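Local coordinates for protein tannase (Lactobacillus plantarum, PDB 3WA7) that probably hydrolyses galloyl ester bonds in tannins, as a tannase of the alpha/beta-hydrolase superfamily, at residues E15-A20 with T97-L102; A51-G56 with G105-A110. All blocks are in the same frame, centred on the assembly; numbering follows the deposited sequence.

Both contacts lie against the same mixed sheet of the alpha/beta-hydrolase fold, and their centres are about 12 Å apart. Contact 1 sets an outermost strand, 13-19, against helix 95-103. It is partly buried and has no direct hydrogen bond across it. Contact 2 joins the 3-10 turn at 51-54 to the turn after helix 95-103 and the first residue of strand 107-111. It is buried, and Tyr53 also packs on Val107. They meet where helix 95-103 runs into strand 107-111: Ala101 O lies 2.9 Å from Tyr106 N, a probable hydrogen bond, and Ala101 and Ile98 pack on Val108. Contact 1 is mainly apolar, with a water bridge at the sheet's edge; contact 2 pairs a buried hydroxyl with a main-chain carbonyl.

Contact 1. Residues E15-A20 with T97-L102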
loop_
_atom_site.group_PDB
_atom_site.type_symbol
_atom_site.label_atom_id
_atom_site.label_comp_id
_atom_site.label_asym_id
_atom_site.label_seq_id
_atom_site.Cartn_x
_atom_site.Cartn_y
_atom_site.Cartn_z
ATOM N N GLU A 15 -1.479 9.363 -28.669
ATOM C CA GLU A 15 -1.265 7.922 -28.565
ATOM C C GLU A 15 -2.637 7.258 -28.531
ATOM O O GLU A 15 -3.650 7.925 -28.328
ATOM C CB GLU A 15 -0.539 7.585 -27.256
ATOM C CG GLU A 15 0.845 8.193 -27.110
ATOM C CD GLU A 15 1.939 7.270 -27.604
ATOM O OE1 GLU A 15 1.735 6.609 -28.641
ATOM O OE2 GLU A 15 3.004 7.212 -26.958
ATOM N N GLN A 16 -2.667 5.948 -28.734
ATOM C CA GLN A 16 -3.915 5.203 -28.660
ATOM C C GLN A 16 -3.608 3.752 -28.335
ATOM O O GLN A 16 -2.575 3.218 -28.742
ATOM C CB GLN A 16 -4.703 5.283 -29.973
ATOM C CG GLN A 16 -4.113 4.505 -31.131
ATOM C CD GLN A 16 -5.050 4.458 -32.323
ATOM O OE1 GLN A 16 -6.167 3.947 -32.230
ATOM N NE2 GLN A 16 -4.600 4.994 -33.451
ATOM N N VAL A 17 -4.495 3.131 -27.569
ATOM C CA VAL A 17 -4.348 1.729 -27.200
ATOM C C VAL A 17 -5.700 1.059 -27.374
ATOM O O VAL A 17 -6.736 1.665 -27.108
ATOM C CB VAL A 17 -3.887 1.555 -25.729
ATOM C CG1 VAL A 17 -2.493 2.113 -25.557
ATOM C CG2 VAL A 17 -4.860 2.244 -24.789
ATOM N N GLN A 18 -5.690 -0.185 -27.834
ATOM C CA GLN A 18 -6.927 -0.922 -28.041
ATOM C C GLN A 18 -7.349 -1.617 -26.755
ATOM O O GLN A 18 -6.633 -2.469 -26.233
ATOM C CB GLN A 18 -6.747 -1.948 -29.162
ATOM C CG GLN A 18 -6.377 -1.324 -30.497
ATOM C CD GLN A 18 -7.467 -0.419 -31.041
ATOM O OE1 GLN A 18 -7.224 0.401 -31.928
ATOM N NE2 GLN A 18 -8.680 -0.568 -30.518
ATOM N N VAL A 19 -8.510 -1.231 -26.242
ATOM C CA VAL A 19 -9.044 -1.810 -25.018
ATOM C C VAL A 19 -10.358 -2.518 -25.320
ATOM O O VAL A 19 -11.418 -1.889 -25.363
ATOM C CB VAL A 19 -9.292 -0.723 -23.948
ATOM C CG1 VAL A 19 -9.925 -1.342 -22.716
ATOM C CG2 VAL A 19 -7.981 -0.043 -23.585
ATOM N N ALA A 20 -10.280 -3.827 -25.532
ATOM C CA ALA A 20 -11.458 -4.629 -25.832
ATOM C C ALA A 20 -12.089 -4.185 -27.147
ATOM O O ALA A 20 -13.242 -3.755 -27.180
ATOM C CB ALA A 20 -12.472 -4.517 -24.697
ATOM N N THR A 97 -4.572 -0.931 -15.554
ATOM C CA THR A 97 -5.355 -0.014 -14.744
ATOM C C THR A 97 -5.328 1.379 -15.362
ATOM O O THR A 97 -6.347 2.066 -15.397
ATOM C CB THR A 97 -4.810 0.045 -13.312
ATOM O OG1 THR A 97 -4.929 -1.251 -12.717
ATOM C CG2 THR A 97 -5.583 1.062 -12.481
ATOM N N ILE A 98 -4.165 1.795 -15.857
ATOM C CA ILE A 98 -4.058 3.110 -16.480
ATOM C C ILE A 98 -4.926 3.144 -17.738
ATOM O O ILE A 98 -5.605 4.132 -18.009
ATOM C CB ILE A 98 -2.595 3.445 -16.851
ATOM C CG1 ILE A 98 -1.745 3.511 -15.576
ATOM C CG2 ILE A 98 -2.536 4.781 -17.589
ATOM C CD1 ILE A 98 -0.272 3.821 -15.822
ATOM N N GLN A 99 -4.906 2.058 -18.506
ATOM C CA GLN A 99 -5.715 1.982 -19.713
ATOM C C GLN A 99 -7.188 2.200 -19.367
ATOM O O GLN A 99 -7.868 3.028 -19.977
ATOM C CB GLN A 99 -5.540 0.619 -20.382
ATOM C CG GLN A 99 -4.182 0.414 -21.030
ATOM C CD GLN A 99 -4.019 -0.984 -21.592
ATOM O OE1 GLN A 99 -4.997 -1.715 -21.753
ATOM N NE2 GLN A 99 -2.783 -1.362 -21.902
ATOM N N GLN A 100 -7.673 1.455 -18.380
ATOM C CA GLN A 100 -9.064 1.559 -17.955
ATOM C C GLN A 100 -9.384 2.922 -17.351
ATOM O O GLN A 100 -10.495 3.435 -17.498
ATOM C CB GLN A 100 -9.384 0.454 -16.943
ATOM C CG GLN A 100 -9.361 -0.953 -17.531
ATOM C CD GLN A 100 -10.333 -1.116 -18.683
ATOM O OE1 GLN A 100 -11.488 -0.700 -18.598
ATOM N NE2 GLN A 100 -9.871 -1.736 -19.765
ATOM N N ALA A 101 -8.405 3.507 -16.668
ATOM C CA ALA A 101 -8.589 4.813 -16.044
ATOM C C ALA A 101 -8.797 5.889 -17.109
ATOM O O ALA A 101 -9.646 6.763 -16.964
ATOM C CB ALA A 101 -7.375 5.155 -15.179
ATOM N N LEU A 102 -8.016 5.817 -18.180
ATOM C CA LEU A 102 -8.127 6.781 -19.269
ATOM C C LEU A 102 -9.496 6.650 -19.926
ATOM O O LEU A 102 -10.143 7.646 -20.255
ATOM C CB LEU A 102 -7.021 6.536 -20.298
ATOM C CG LEU A 102 -5.621 6.906 -19.803
ATOM C CD1 LEU A 102 -4.566 6.401 -20.781
ATOM C CD2 LEU A 102 -5.534 8.419 -19.629
HETATM O O HOH W 1 -5.480 -3.331 -23.863
#
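Val19 CG2 packs against the side chain of Gln99. CG1 of the valine stands anti to the backbone N (chi1 177°), which leaves CG2 on the side of Gln99. There CG2 lies 4.1 Å from Gln99 CB and also nears the amide oxygen. The amide of Gln100 is modelled with NE2 3.0 Å from Val19 CG1, too short for a normal contact, so its exact placing is doubtful. Val17, a partly exposed residue, adds a smaller touch, with CG2 4.2 Å from Gln99 CG.

Val19 is the buried part. Gln18 and Ala20 beside it are exposed residues. On this looser side a water donates to Gln18 O at 2.8 Å and to Gln99 OE1 at 2.7 Å. The other end of the amide, Gln99 NE2, bonds to Pro86 O, so both ends of the group are held.

With an alanine here in place of Val19, the CG2 methyl is gone, and a gap would probably open beside Gln99 CB and its amide oxygen. The strand and helix axes run almost at right angles (96°). No direct hydrogen bond joins the two segments: valine methyls lie on the aliphatic part of Gln99, and the polar link runs through the water between Gln18 O and Gln99 OE1.

Contact 2. Residues A51-G56 with G105-A110; sequences AAYLHG and GYVVVA
The Tyr53 ring meets segment 105-110 at its edge. Gly105 O lies in the ring plane beside the hydroxyl, and Val107 CG2 lies near that plane along the same edge. Neither sits over a face. The side chain is also packed by Val59, Tyr62 and Ala67 from the loop that leads to strand 69-72.

Tyr53 OH donates to Gly105 O at 2.6 Å, a short bond. The donor comes in the carbonyl plane and on a lone pair, with a C=O...donor angle of 119°. Both residues are buried, so each polar group satisfies the other away from solvent. Further along the same edge, toward the ring's attachment, Tyr53 CD1 packs on Val107 CG2 at 4.0 Å. Tyr53 CG stands beside the backbone N (chi1 -58°), and the ring reaches from the 3-10 turn across to the glycine.

Gly105 closes helix 95-103 in a Schellman motif. Its positive phi (95°) would jam a side chain against the preceding carbonyl. The tyrosine hydroxyl also sits close to where such a side chain would start. Val107 then enters the sheet and pairs by backbone bonds with Pro68 and Leu70.

Strand 69-72, helix 95-103 and the parallel strand 107-111 form a beta-alpha-beta crossover of the alpha/beta-hydrolase fold, and Tyr53 hydrogen-bonds the turn between its helix and second strand.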
loop_
_atom_site.group_PDB
_atom_site.type_symbol
_atom_site.label_atom_id
_atom_site.label_comp_id
_atom_site.label_asym_id
_atom_site.label_seq_id
_atom_site.Cartn_x
_atom_site.Cartn_y
_atom_site.Cartn_z
ATOM N N ALA A 51 -7.860 11.998 -24.698
ATOM C CA ALA A 51 -7.848 12.918 -25.831
ATOM C C ALA A 51 -8.925 14.001 -25.773
ATOM O O ALA A 51 -8.701 15.128 -26.216
ATOM C CB ALA A 51 -7.972 12.132 -27.137
ATOM N N ALA A 52 -10.089 13.663 -25.231
ATOM C CA ALA A 52 -11.190 14.616 -25.141
ATOM C C ALA A 52 -10.820 15.921 -24.445
ATOM O O ALA A 52 -11.372 16.974 -24.762
ATOM C CB ALA A 52 -12.372 13.976 -24.426
ATOM N N TYR A 53 -9.883 15.856 -23.506
ATOM C CA TYR A 53 -9.482 17.040 -22.750
ATOM C C TYR A 53 -8.604 18.023 -23.519
ATOM O O TYR A 53 -8.201 19.059 -22.987
ATOM C CB TYR A 53 -8.829 16.596 -21.436
ATOM C CG TYR A 53 -9.755 15.727 -20.596
ATOM C CD1 TYR A 53 -9.264 14.937 -19.555
ATOM C CD2 TYR A 53 -11.124 15.667 -20.874
ATOM C CE1 TYR A 53 -10.116 14.101 -18.819
ATOM C CE2 TYR A 53 -11.978 14.841 -20.148
ATOM C CZ TYR A 53 -11.472 14.057 -19.127
ATOM O OH TYR A 53 -12.324 13.215 -18.441
ATOM N N LEU A 54 -8.307 17.693 -24.773
ATOM C CA LEU A 54 -7.529 18.576 -25.638
ATOM C C LEU A 54 -8.486 19.108 -26.702
ATOM O O LEU A 54 -8.079 19.806 -27.634
ATOM C CB LEU A 54 -6.377 17.822 -26.317
ATOM C CG LEU A 54 -5.098 17.541 -25.519
ATOM C CD1 LEU A 54 -4.510 18.854 -25.042
ATOM C CD2 LEU A 54 -5.397 16.631 -24.340
ATOM N N HIS A 55 -9.764 18.771 -26.543
ATOM C CA HIS A 55 -10.819 19.174 -27.472
ATOM C C HIS A 55 -11.969 19.862 -26.748
ATOM O O HIS A 55 -13.032 20.078 -27.332
ATOM C CB HIS A 55 -11.367 17.944 -28.206
ATOM C CG HIS A 55 -10.435 17.385 -29.233
ATOM N ND1 HIS A 55 -10.434 17.810 -30.546
ATOM C CD2 HIS A 55 -9.455 16.457 -29.138
ATOM C CE1 HIS A 55 -9.493 17.166 -31.214
ATOM N NE2 HIS A 55 -8.885 16.339 -30.383
ATOM N N GLY A 56 -11.758 20.199 -25.480
ATOM C CA GLY A 56 -12.803 20.848 -24.707
ATOM C C GLY A 56 -14.035 19.971 -24.584
ATOM O O GLY A 56 -15.148 20.475 -24.430
ATOM N N GLY A 105 -12.109 8.361 -18.092
ATOM C CA GLY A 105 -12.035 9.812 -18.060
ATOM C C GLY A 105 -11.087 10.403 -17.032
ATOM O O GLY A 105 -11.099 11.611 -16.792
ATOM N N TYR A 106 -10.260 9.565 -16.417
ATOM C CA TYR A 106 -9.314 10.057 -15.417
ATOM C C TYR A 106 -8.000 10.479 -16.053
ATOM O O TYR A 106 -7.560 9.890 -17.040
ATOM C CB TYR A 106 -8.974 8.968 -14.395
ATOM C CG TYR A 106 -10.144 8.337 -13.681
ATOM C CD1 TYR A 106 -10.000 7.102 -13.055
ATOM C CD2 TYR A 106 -11.390 8.962 -13.631
ATOM C CE1 TYR A 106 -11.062 6.497 -12.399
ATOM C CE2 TYR A 106 -12.466 8.363 -12.975
ATOM C CZ TYR A 106 -12.292 7.130 -12.364
ATOM O OH TYR A 106 -13.344 6.517 -11.721
ATOM N N VAL A 107 -7.383 11.509 -15.486
ATOM C CA VAL A 107 -6.071 11.931 -15.941
ATOM C C VAL A 107 -5.174 11.058 -15.062
ATOM O O VAL A 107 -5.515 10.783 -13.910
ATOM C CB VAL A 107 -5.811 13.425 -15.648
ATOM C CG1 VAL A 107 -4.314 13.730 -15.722
ATOM C CG2 VAL A 107 -6.553 14.278 -16.668
ATOM N N VAL A 108 -4.055 10.594 -15.601
ATOM C CA VAL A 108 -3.161 9.747 -14.823
ATOM C C VAL A 108 -1.742 10.292 -14.785
ATOM O O VAL A 108 -1.144 10.581 -15.822
ATOM C CB VAL A 108 -3.107 8.300 -15.385
ATOM C CG1 VAL A 108 -2.170 7.438 -14.532
ATOM C CG2 VAL A 108 -4.505 7.695 -15.416
ATOM N N VAL A 109 -1.217 10.461 -13.579
ATOM C CA VAL A 109 0.154 10.922 -13.419
ATOM C C VAL A 109 0.851 9.788 -12.679
ATOM O O VAL A 109 0.569 9.521 -11.511
ATOM C CB VAL A 109 0.232 12.235 -12.610
ATOM C CG1 VAL A 109 1.694 12.628 -12.391
ATOM C CG2 VAL A 109 -0.488 13.347 -13.370
ATOM N N ALA A 110 1.737 9.097 -13.391
ATOM C CA ALA A 110 2.466 7.966 -12.833
ATOM C C ALA A 110 3.908 8.368 -12.572
ATOM O O ALA A 110 4.697 8.524 -13.502
ATOM C CB ALA A 110 2.412 6.792 -13.801
#